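Local coordinates for disease resistance protein RRS1 (Arabidopsis thaliana, PDB 5W3X), which binds W-box DNA as a WRKY transcription factor and also acts as a disease resistance protein against fungal and bacterial pathogens, at residues Y25-I30 and R34-Y39. Numbering follows the deposited sequence.
Sequences YGQKDI and RFPRGY
Ile30 lays CD1 over the centre of one face of the Arg37 guanidinium, 4.1 Å above the plane, while its CG1 packs 3.7 Å from Arg37 CB. A bend at chi3 (-50°) turns that guanidinium face toward Ile30 CD1; Arg37 NH1 goes on to Gln57. The Tyr39 ring has Gly26 O at its edge, in plane. Gly26, its hydrogen-bonded partner, has no side chain, and the ring lies against the backbone, Tyr39 CD1 3.8 Å from Gly26 C. At the Tyr25 ring edge lies Tyr39 CB.

In the antiparallel ladder joining the backbones, Lys28 and Arg37 exchange two bonds. Tyr39 O takes both Tyr25 N (2.6 Å) and Gly26 N, from the same face of its carbonyl plane: a classic beta bulge. Tyr39 N returns a bond to Gly26 O, straight at the hydrogen (174°), with the donor 51° above the carbonyl plane.

Strand 22-28 carries the WRKYGQK signature, which in other WRKY domains enters the DNA major groove. Here another protein's chain meets it: Tyr25 OH hydrogen-bonds its backbone, Lys28 NZ a polar side chain, and Asp29 OD2 salt-bridges a basic one. Strand 37-42 continues the four-stranded sheet into strand 53-58.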
ATOM      1  N   TYR B  25       3.011   9.473  11.107  1.00 32.66           N
ATOM      2  CA  TYR B  25       3.002   8.037  10.856  1.00 27.66           C
ATOM      3  C   TYR B  25       2.148   7.726   9.624  1.00 33.58           C
ATOM      4  O   TYR B  25       2.491   6.871   8.803  1.00 31.41           O
ATOM      5  CB  TYR B  25       2.467   7.279  12.069  1.00 25.87           C
ATOM      6  CG  TYR B  25       2.433   5.770  11.885  1.00 33.45           C
ATOM      7  CD1 TYR B  25       1.319   5.135  11.341  1.00 28.37           C
ATOM      8  CD2 TYR B  25       3.531   4.983  12.235  1.00 30.57           C
ATOM      9  CE1 TYR B  25       1.297   3.751  11.170  1.00 34.38           C
ATOM     10  CE2 TYR B  25       3.519   3.612  12.066  1.00 29.93           C
ATOM     11  CZ  TYR B  25       2.400   2.997  11.538  1.00 35.40           C
ATOM     12  OH  TYR B  25       2.398   1.629  11.374  1.00 36.18           O
ATOM     13  N   GLY B  26       1.038   8.443   9.488  1.00 30.50           N
ATOM     14  CA  GLY B  26       0.128   8.153   8.394  1.00 29.77           C
ATOM     15  C   GLY B  26      -0.836   9.284   8.129  1.00 32.58           C
ATOM     16  O   GLY B  26      -0.944  10.230   8.908  1.00 35.99           O
ATOM     17  N   GLN B  27      -1.556   9.174   7.023  1.00 33.59           N
ATOM     18  CA  GLN B  27      -2.503  10.196   6.621  1.00 33.58           C
ATOM     19  C   GLN B  27      -3.340   9.580   5.528  1.00 33.96           C
ATOM     20  O   GLN B  27      -2.853   9.372   4.421  1.00 37.53           O
ATOM     21  CB  GLN B  27      -1.774  11.458   6.126  1.00 36.63           C
ATOM     22  CG  GLN B  27      -2.664  12.531   5.521  1.00 44.36           C
ATOM     23  CD  GLN B  27      -3.126  13.560   6.535  1.00 50.44           C
ATOM     24  OE1 GLN B  27      -2.554  13.687   7.619  1.00 51.76           O
ATOM     25  NE2 GLN B  27      -4.168  14.308   6.181  1.00 54.50           N
ATOM     26  N   LYS B  28      -4.585   9.240   5.838  1.00 34.12           N
ATOM     27  CA  LYS B  28      -5.364   8.473   4.876  1.00 38.44           C
ATOM     28  C   LYS B  28      -6.862   8.782   4.915  1.00 36.50           C
ATOM     29  O   LYS B  28      -7.416   9.094   5.960  1.00 41.27           O
ATOM     30  CB  LYS B  28      -5.135   6.968   5.096  1.00 47.51           C
ATOM     31  CG  LYS B  28      -5.470   6.139   3.857  1.00 50.91           C
ATOM     32  CD  LYS B  28      -5.087   4.678   3.954  1.00 53.16           C
ATOM     33  CE  LYS B  28      -5.321   3.989   2.602  1.00 47.72           C
ATOM     34  NZ  LYS B  28      -4.914   2.554   2.586  1.00 52.14           N
ATOM     35  N   ASP B  29      -7.523   8.677   3.775  1.00 34.10           N
ATOM     36  CA  ASP B  29      -8.976   8.769   3.768  1.00 34.98           C
ATOM     37  C   ASP B  29      -9.569   7.558   4.463  1.00 39.86           C
ATOM     38  O   ASP B  29      -8.943   6.493   4.522  1.00 36.61           O
ATOM     39  CB  ASP B  29      -9.504   8.906   2.343  1.00 37.24           C
ATOM     40  CG  ASP B  29      -9.331  10.320   1.791  1.00 48.31           C
ATOM     41  OD1 ASP B  29      -9.506  11.288   2.565  1.00 50.12           O
ATOM     42  OD2 ASP B  29      -8.998  10.462   0.593  1.00 52.88           O
ATOM     43  N   ILE B  30     -10.772   7.738   5.000  1.00 38.39           N
ATOM     44  CA  ILE B  30     -11.429   6.730   5.811  1.00 31.93           C
ATOM     45  C   ILE B  30     -12.856   6.432   5.300  1.00 36.52           C
ATOM     46  O   ILE B  30     -13.593   7.351   4.924  1.00 33.76           O
ATOM     47  CB  ILE B  30     -11.494   7.180   7.279  1.00 40.50           C
ATOM     48  CG1 ILE B  30     -10.082   7.384   7.829  1.00 43.36           C
ATOM     49  CG2 ILE B  30     -12.227   6.145   8.134  1.00 44.22           C
ATOM     50  CD1 ILE B  30      -9.293   6.074   7.968  1.00 39.96           C
ATOM     51  N   ARG B  34     -15.824  12.241   5.312  1.00 44.32           N
ATOM     52  CA  ARG B  34     -15.440  13.265   4.356  1.00 47.91           C
ATOM     53  C   ARG B  34     -14.027  13.741   4.676  1.00 44.68           C
ATOM     54  O   ARG B  34     -13.347  14.311   3.827  1.00 42.82           O
ATOM     55  CB  ARG B  34     -16.440  14.430   4.382  1.00 55.08           C
ATOM     56  CG  ARG B  34     -17.746  14.105   3.651  1.00 61.02           C
ATOM     57  CD  ARG B  34     -18.963  14.848   4.169  1.00 67.55           C
ATOM     58  NE  ARG B  34     -18.759  16.283   4.326  1.00 72.00           N
ATOM     59  CZ  ARG B  34     -18.955  16.934   5.468  1.00 76.12           C
ATOM     60  NH1 ARG B  34     -19.349  16.275   6.553  1.00 75.60           N
ATOM     61  NH2 ARG B  34     -18.757  18.243   5.529  1.00 78.83           N
ATOM     62  N   PHE B  35     -13.574  13.454   5.891  1.00 42.02           N
ATOM     63  CA  PHE B  35     -12.291  13.967   6.352  1.00 45.93           C
ATOM     64  C   PHE B  35     -11.285  12.855   6.638  1.00 45.88           C
ATOM     65  O   PHE B  35     -11.634  11.829   7.220  1.00 42.93           O
ATOM     66  CB  PHE B  35     -12.495  14.819   7.598  1.00 48.57           C
ATOM     67  CG  PHE B  35     -13.467  15.942   7.402  1.00 48.92           C
ATOM     68  CD1 PHE B  35     -13.087  17.083   6.719  1.00 49.56           C
ATOM     69  CD2 PHE B  35     -14.760  15.852   7.887  1.00 52.78           C
ATOM     70  CE1 PHE B  35     -13.977  18.127   6.527  1.00 55.58           C
ATOM     71  CE2 PHE B  35     -15.662  16.893   7.698  1.00 59.31           C
ATOM     72  CZ  PHE B  35     -15.269  18.031   7.016  1.00 56.68           C
ATOM     73  N   PRO B  36     -10.023  13.074   6.240  1.00 40.19           N
ATOM     74  CA  PRO B  36      -8.956  12.086   6.401  1.00 41.71           C
ATOM     75  C   PRO B  36      -8.502  11.968   7.845  1.00 43.44           C
ATOM     76  O   PRO B  36      -8.671  12.908   8.624  1.00 43.85           O
ATOM     77  CB  PRO B  36      -7.833  12.644   5.526  1.00 41.60           C
ATOM     78  CG  PRO B  36      -8.036  14.107   5.585  1.00 44.69           C
ATOM     79  CD  PRO B  36      -9.531  14.309   5.608  1.00 44.97           C
ATOM     80  N   ARG B  37      -7.940  10.817   8.194  1.00 37.19           N
ATOM     81  CA  ARG B  37      -7.355  10.623   9.511  1.00 37.96           C
ATOM     82  C   ARG B  37      -5.834  10.748   9.465  1.00 35.38           C
ATOM     83  O   ARG B  37      -5.176  10.210   8.565  1.00 37.19           O
ATOM     84  CB  ARG B  37      -7.753   9.261  10.075  1.00 36.64           C
ATOM     85  CG  ARG B  37      -7.156   8.948  11.435  1.00 39.53           C
ATOM     86  CD  ARG B  37      -7.771   7.670  11.984  1.00 43.61           C
ATOM     87  NE  ARG B  37      -9.225   7.731  11.896  1.00 45.71           N
ATOM     88  CZ  ARG B  37     -10.025   6.674  11.981  1.00 51.87           C
ATOM     89  NH1 ARG B  37     -11.338   6.834  11.885  1.00 46.73           N
ATOM     90  NH2 ARG B  37      -9.514   5.458  12.142  1.00 50.41           N
ATOM     91  N   GLY B  38      -5.288  11.481  10.429  1.00 38.36           N
ATOM     92  CA  GLY B  38      -3.851  11.629  10.573  1.00 37.86           C
ATOM     93  C   GLY B  38      -3.320  10.801  11.735  1.00 40.87           C
ATOM     94  O   GLY B  38      -3.931  10.752  12.807  1.00 42.07           O
ATOM     95  N   TYR B  39      -2.192  10.136  11.513  1.00 37.97           N
ATOM     96  CA  TYR B  39      -1.582   9.271  12.524  1.00 34.42           C
ATOM     97  C   TYR B  39      -0.207   9.804  12.887  1.00 38.74           C
ATOM     98  O   TYR B  39       0.620  10.038  11.993  1.00 39.96           O
ATOM     99  CB  TYR B  39      -1.436   7.842  12.015  1.00 32.03           C
ATOM    100  CG  TYR B  39      -2.732   7.179  11.577  1.00 32.58           C
ATOM    101  CD1 TYR B  39      -3.337   7.525  10.383  1.00 33.51           C
ATOM    102  CD2 TYR B  39      -3.310   6.168  12.335  1.00 40.31           C
ATOM    103  CE1 TYR B  39      -4.518   6.897   9.954  1.00 33.99           C
ATOM    104  CE2 TYR B  39      -4.493   5.542  11.924  1.00 35.62           C
ATOM    105  CZ  TYR B  39      -5.082   5.903  10.738  1.00 37.41           C
ATOM    106  OH  TYR B  39      -6.248   5.265  10.349  1.00 41.56           O
TER